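Local coordinates for protein ribokinase RBSK (Mycobacterium tuberculosis, PDB 3GO6) that probably phosphorylates D-ribose at O-5, using ATP and a divalent cation such as magnesium, to give D-ribose 5-phosphate, at residues V230-V238 with L269-A280. Residues are numbered along the deposited sequence; the frame is centred on the assembly and turned at random.
Sequences VFEVPAPTV and LRALRRACAAGA
The ring of F231 meets helix 269-280 obliquely through one corner: CE1 lies 3.9 Å from CD1 of L269, and L272 brings its CD1 to the same corner. At the ring edge, in plane, sits CG2 of V233, while Y224 on the adjoining strand 222-226 stacks with F231. A second flat group, the guanidinium of R273, is covered on one face by its own helix: L269 CD2 lies 3.3 Å above the plane, offset toward the rim. These groups belong to the ribokinase (PfkB) fold, where the last strand in the order of the eight-stranded mixed sheet packs on helix 265-282; the short axes approach to 9.5 Å at 37°, so the strand runs in the same general direction as the helix but at a slant.

V233 divides its two methyls along the helix. CG1, anti to the backbone N (chi1 179°), touches CG of R273 at 3.9 Å and also SG of C276, whereas CG2 lies against L269 CD1 and L272 CB.

Beyond the strand the chain continues over the helix as loop, and small residues permit a close approach: the CA atoms of A235 and C276 are 5.0 Å apart. P236 lays the CD side of its ring on A277, with CD 3.7 Å from A277 CA. A280 CB sits among A235 CB, P236 CD and P236 O. C276 belongs to the ADP site of this enzyme, and its side chain additionally meets A222 and F250, which places the contact beside that site, of which G221 is also part. V238 sets CG2 near A280 O and also touches T283 and L284 in the loop after the helix.

One water ties the two backbones together, donating to R273 O at 2.8 Å and to P234 O at 3.2 Å.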
ATOM      1  N   VAL A 230      29.335  -2.363 -29.097  1.00 30.22           N
ATOM      2  CA  VAL A 230      28.185  -1.512 -28.800  1.00 29.89           C
ATOM      3  C   VAL A 230      27.101  -1.844 -29.815  1.00 29.43           C
ATOM      4  O   VAL A 230      27.315  -1.721 -31.021  1.00 28.96           O
ATOM      5  CB  VAL A 230      28.561   0.003 -28.882  1.00 30.25           C
ATOM      6  CG1 VAL A 230      27.322   0.902 -28.788  1.00 30.36           C
ATOM      7  CG2 VAL A 230      29.565   0.380 -27.799  1.00 30.22           C
ATOM      8  N   PHE A 231      25.949  -2.311 -29.331  1.00 28.30           N
ATOM      9  CA  PHE A 231      24.824  -2.652 -30.199  1.00 27.34           C
ATOM     10  C   PHE A 231      23.502  -2.655 -29.434  1.00 27.13           C
ATOM     11  O   PHE A 231      23.477  -2.555 -28.193  1.00 25.55           O
ATOM     12  CB  PHE A 231      25.030  -3.989 -30.940  1.00 27.52           C
ATOM     13  CG  PHE A 231      25.277  -5.183 -30.038  1.00 28.20           C
ATOM     14  CD1 PHE A 231      24.207  -5.933 -29.531  1.00 27.55           C
ATOM     15  CD2 PHE A 231      26.580  -5.588 -29.734  1.00 28.77           C
ATOM     16  CE1 PHE A 231      24.430  -7.041 -28.706  1.00 28.82           C
ATOM     17  CE2 PHE A 231      26.818  -6.704 -28.907  1.00 29.50           C
ATOM     18  CZ  PHE A 231      25.742  -7.430 -28.392  1.00 27.63           C
ATOM     19  N   GLU A 232      22.410  -2.743 -30.186  1.00 26.68           N
ATOM     20  CA  GLU A 232      21.082  -2.814 -29.601  1.00 26.78           C
ATOM     21  C   GLU A 232      20.437  -4.146 -29.963  1.00 25.92           C
ATOM     22  O   GLU A 232      20.787  -4.773 -30.971  1.00 25.77           O
ATOM     23  CB  GLU A 232      20.227  -1.599 -30.008  1.00 27.56           C
ATOM     24  CG  GLU A 232      20.878  -0.256 -29.622  1.00 31.60           C
ATOM     25  CD  GLU A 232      19.894   0.886 -29.386  1.00 38.16           C
ATOM     26  OE1 GLU A 232      18.712   0.773 -29.803  1.00 40.17           O
ATOM     27  OE2 GLU A 232      20.317   1.909 -28.774  1.00 41.34           O
ATOM     28  N   VAL A 233      19.528  -4.597 -29.107  1.00 24.66           N
ATOM     29  CA  VAL A 233      18.811  -5.848 -29.310  1.00 23.61           C
ATOM     30  C   VAL A 233      17.330  -5.508 -29.132  1.00 23.83           C
ATOM     31  O   VAL A 233      16.930  -5.098 -28.036  1.00 23.54           O
ATOM     32  CB  VAL A 233      19.230  -6.939 -28.291  1.00 23.04           C
ATOM     33  CG1 VAL A 233      18.449  -8.221 -28.528  1.00 22.56           C
ATOM     34  CG2 VAL A 233      20.734  -7.226 -28.365  1.00 23.83           C
ATOM     35  N   PRO A 234      16.528  -5.625 -30.215  1.00 24.10           N
ATOM     36  CA  PRO A 234      15.088  -5.335 -30.149  1.00 24.08           C
ATOM     37  C   PRO A 234      14.254  -6.379 -29.410  1.00 23.87           C
ATOM     38  O   PRO A 234      14.655  -7.544 -29.273  1.00 24.86           O
ATOM     39  CB  PRO A 234      14.670  -5.290 -31.634  1.00 24.32           C
ATOM     40  CG  PRO A 234      15.593  -6.239 -32.293  1.00 25.21           C
ATOM     41  CD  PRO A 234      16.937  -5.982 -31.594  1.00 24.56           C
ATOM     42  N   ALA A 235      13.094  -5.942 -28.928  1.00 23.46           N
ATOM     43  CA  ALA A 235      12.107  -6.832 -28.323  1.00 23.10           C
ATOM     44  C   ALA A 235      10.953  -7.007 -29.304  1.00 23.37           C
ATOM     45  O   ALA A 235      10.722  -6.124 -30.121  1.00 23.58           O
ATOM     46  CB  ALA A 235      11.590  -6.213 -27.013  1.00 22.88           C
ATOM     47  N   PRO A 236      10.209  -8.123 -29.211  1.00 23.18           N
ATOM     48  CA  PRO A 236       8.927  -8.228 -29.920  1.00 22.95           C
ATOM     49  C   PRO A 236       7.992  -7.042 -29.634  1.00 22.40           C
ATOM     50  O   PRO A 236       7.940  -6.538 -28.499  1.00 21.44           O
ATOM     51  CB  PRO A 236       8.321  -9.517 -29.358  1.00 23.14           C
ATOM     52  CG  PRO A 236       9.493 -10.317 -28.906  1.00 23.54           C
ATOM     53  CD  PRO A 236      10.520  -9.345 -28.445  1.00 22.90           C
ATOM     54  N   THR A 237       7.259  -6.603 -30.658  1.00 22.04           N
ATOM     55  CA  THR A 237       6.295  -5.528 -30.501  1.00 22.18           C
ATOM     56  C   THR A 237       5.039  -6.098 -29.855  1.00 22.34           C
ATOM     57  O   THR A 237       4.515  -7.105 -30.319  1.00 23.56           O
ATOM     58  CB  THR A 237       5.929  -4.897 -31.871  1.00 22.52           C
ATOM     59  OG1 THR A 237       7.132  -4.509 -32.533  1.00 22.48           O
ATOM     60  CG2 THR A 237       5.049  -3.669 -31.681  1.00 22.14           C
ATOM     61  N   VAL A 238       4.573  -5.472 -28.776  1.00 22.04           N
ATOM     62  CA  VAL A 238       3.374  -5.942 -28.070  1.00 22.13           C
ATOM     63  C   VAL A 238       2.493  -4.780 -27.633  1.00 22.58           C
ATOM     64  O   VAL A 238       2.965  -3.643 -27.501  1.00 22.61           O
ATOM     65  CB  VAL A 238       3.732  -6.822 -26.815  1.00 21.96           C
ATOM     66  CG1 VAL A 238       4.515  -8.094 -27.211  1.00 20.79           C
ATOM     67  CG2 VAL A 238       4.487  -6.010 -25.790  1.00 21.67           C
ATOM     68  N   LEU A 269      24.724 -12.940 -27.192  1.00 21.68           N
ATOM     69  CA  LEU A 269      23.648 -12.391 -28.017  1.00 21.81           C
ATOM     70  C   LEU A 269      22.353 -13.217 -27.902  1.00 20.84           C
ATOM     71  O   LEU A 269      21.267 -12.656 -27.850  1.00 20.67           O
ATOM     72  CB  LEU A 269      24.088 -12.240 -29.488  1.00 21.83           C
ATOM     73  CG  LEU A 269      23.051 -11.694 -30.479  1.00 22.04           C
ATOM     74  CD1 LEU A 269      22.644 -10.263 -30.121  1.00 22.18           C
ATOM     75  CD2 LEU A 269      23.584 -11.777 -31.920  1.00 22.91           C
ATOM     76  N   ARG A 270      22.474 -14.542 -27.865  1.00 21.11           N
ATOM     77  CA  ARG A 270      21.301 -15.406 -27.716  1.00 21.03           C
ATOM     78  C   ARG A 270      20.610 -15.164 -26.351  1.00 20.56           C
ATOM     79  O   ARG A 270      19.388 -15.116 -26.273  1.00 20.34           O
ATOM     80  CB  ARG A 270      21.697 -16.870 -27.862  1.00 21.73           C
ATOM     81  CG  ARG A 270      20.547 -17.849 -27.727  1.00 23.86           C
ATOM     82  CD  ARG A 270      21.052 -19.270 -27.430  1.00 27.11           C
ATOM     83  NE  ARG A 270      19.952 -20.149 -27.015  1.00 29.87           N
ATOM     84  CZ  ARG A 270      19.608 -20.397 -25.746  1.00 31.20           C
ATOM     85  NH1 ARG A 270      20.272 -19.843 -24.737  1.00 30.11           N
ATOM     86  NH2 ARG A 270      18.580 -21.192 -25.483  1.00 31.37           N
ATOM     87  N   ALA A 271      21.404 -14.997 -25.293  1.00 19.92           N
ATOM     88  CA  ALA A 271      20.854 -14.698 -23.959  1.00 19.72           C
ATOM     89  C   ALA A 271      20.091 -13.377 -23.999  1.00 19.23           C
ATOM     90  O   ALA A 271      18.977 -13.269 -23.472  1.00 19.31           O
ATOM     91  CB  ALA A 271      21.992 -14.643 -22.922  1.00 19.49           C
ATOM     92  N   LEU A 272      20.696 -12.364 -24.615  1.00 18.85           N
ATOM     93  CA  LEU A 272      20.059 -11.036 -24.757  1.00 19.08           C
ATOM     94  C   LEU A 272      18.742 -11.074 -25.531  1.00 18.61           C
ATOM     95  O   LEU A 272      17.753 -10.457 -25.108  1.00 18.16           O
ATOM     96  CB  LEU A 272      21.037 -10.015 -25.368  1.00 18.67           C
ATOM     97  CG  LEU A 272      22.274  -9.631 -24.527  1.00 20.59           C
ATOM     98  CD1 LEU A 272      23.394  -9.082 -25.410  1.00 22.46           C
ATOM     99  CD2 LEU A 272      21.920  -8.601 -23.436  1.00 20.20           C
ATOM    100  N   ARG A 273      18.723 -11.813 -26.648  1.00 18.81           N
ATOM    101  CA  ARG A 273      17.493 -11.981 -27.440  1.00 19.04           C
ATOM    102  C   ARG A 273      16.378 -12.632 -26.626  1.00 18.62           C
ATOM    103  O   ARG A 273      15.233 -12.192 -26.677  1.00 18.07           O
ATOM    104  CB  ARG A 273      17.753 -12.785 -28.723  1.00 19.14           C
ATOM    105  CG  ARG A 273      18.436 -11.933 -29.792  1.00 21.25           C
ATOM    106  CD  ARG A 273      18.967 -12.748 -30.963  1.00 25.05           C
ATOM    107  NE  ARG A 273      19.581 -11.849 -31.941  1.00 27.71           N
ATOM    108  CZ  ARG A 273      20.319 -12.225 -32.988  1.00 30.85           C
ATOM    109  NH1 ARG A 273      20.571 -13.510 -33.215  1.00 31.32           N
ATOM    110  NH2 ARG A 273      20.811 -11.300 -33.816  1.00 31.33           N
ATOM    111  N   ARG A 274      16.717 -13.689 -25.898  1.00 18.12           N
ATOM    112  CA  ARG A 274      15.733 -14.413 -25.099  1.00 18.25           C
ATOM    113  C   ARG A 274      15.214 -13.537 -23.956  1.00 17.45           C
ATOM    114  O   ARG A 274      14.021 -13.517 -23.687  1.00 17.82           O
ATOM    115  CB  ARG A 274      16.340 -15.715 -24.577  1.00 18.03           C
ATOM    116  CG  ARG A 274      16.557 -16.741 -25.717  1.00 18.86           C
ATOM    117  CD  ARG A 274      17.163 -18.055 -25.253  1.00 19.89           C
ATOM    118  NE  ARG A 274      16.210 -18.806 -24.444  1.00 23.79           N
ATOM    119  CZ  ARG A 274      15.194 -19.522 -24.925  1.00 26.23           C
ATOM    120  NH1 ARG A 274      14.987 -19.601 -26.242  1.00 26.94           N
ATOM    121  NH2 ARG A 274      14.371 -20.152 -24.085  1.00 25.58           N
ATOM    122  N   ALA A 275      16.115 -12.811 -23.301  1.00 16.86           N
ATOM    123  CA  ALA A 275      15.733 -11.930 -22.196  1.00 17.15           C
ATOM    124  C   ALA A 275      14.818 -10.814 -22.711  1.00 17.38           C
ATOM    125  O   ALA A 275      13.805 -10.483 -22.071  1.00 16.68           O
ATOM    126  CB  ALA A 275      16.994 -11.360 -21.479  1.00 16.25           C
ATOM    127  N   CYS A 276      15.139 -10.268 -23.889  1.00 17.42           N
ATOM    128  CA  CYS A 276      14.301  -9.224 -24.505  1.00 17.93           C
ATOM    129  C   CYS A 276      12.902  -9.751 -24.817  1.00 16.86           C
ATOM    130  O   CYS A 276      11.909  -9.086 -24.513  1.00 16.37           O
ATOM    131  CB  CYS A 276      14.952  -8.643 -25.777  1.00 17.79           C
ATOM    132  SG  CYS A 276      16.207  -7.406 -25.445  1.00 21.59           S
ATOM    133  N   ALA A 277      12.822 -10.952 -25.391  1.00 17.13           N
ATOM    134  CA  ALA A 277      11.525 -11.558 -25.692  1.00 16.66           C
ATOM    135  C   ALA A 277      10.717 -11.831 -24.438  1.00 17.19           C
ATOM    136  O   ALA A 277       9.521 -11.560 -24.404  1.00 17.73           O
ATOM    137  CB  ALA A 277      11.684 -12.853 -26.517  1.00 17.49           C
ATOM    138  N   ALA A 278      11.360 -12.381 -23.406  1.00 16.86           N
ATOM    139  CA  ALA A 278      10.652 -12.710 -22.161  1.00 16.42           C
ATOM    140  C   ALA A 278      10.124 -11.462 -21.456  1.00 16.13           C
ATOM    141  O   ALA A 278       8.990 -11.456 -20.958  1.00 15.98           O
ATOM    142  CB  ALA A 278      11.537 -13.535 -21.228  1.00 16.18           C
ATOM    143  N   GLY A 279      10.930 -10.409 -21.434  1.00 15.47           N
ATOM    144  CA  GLY A 279      10.522  -9.120 -20.891  1.00 16.58           C
ATOM    145  C   GLY A 279       9.284  -8.561 -21.569  1.00 17.60           C
ATOM    146  O   GLY A 279       8.370  -8.053 -20.900  1.00 18.02           O
ATOM    147  N   ALA A 280       9.237  -8.676 -22.893  1.00 17.02           N
ATOM    148  CA  ALA A 280       8.071  -8.217 -23.662  1.00 17.33           C
ATOM    149  C   ALA A 280       6.810  -8.999 -23.277  1.00 17.33           C
ATOM    150  O   ALA A 280       5.761  -8.403 -22.979  1.00 17.24           O
ATOM    151  CB  ALA A 280       8.352  -8.338 -25.167  1.00 17.54           C
TER
HETATM  152  O   HOH W   1      14.143 -10.672 -28.785  1.00 23.87           O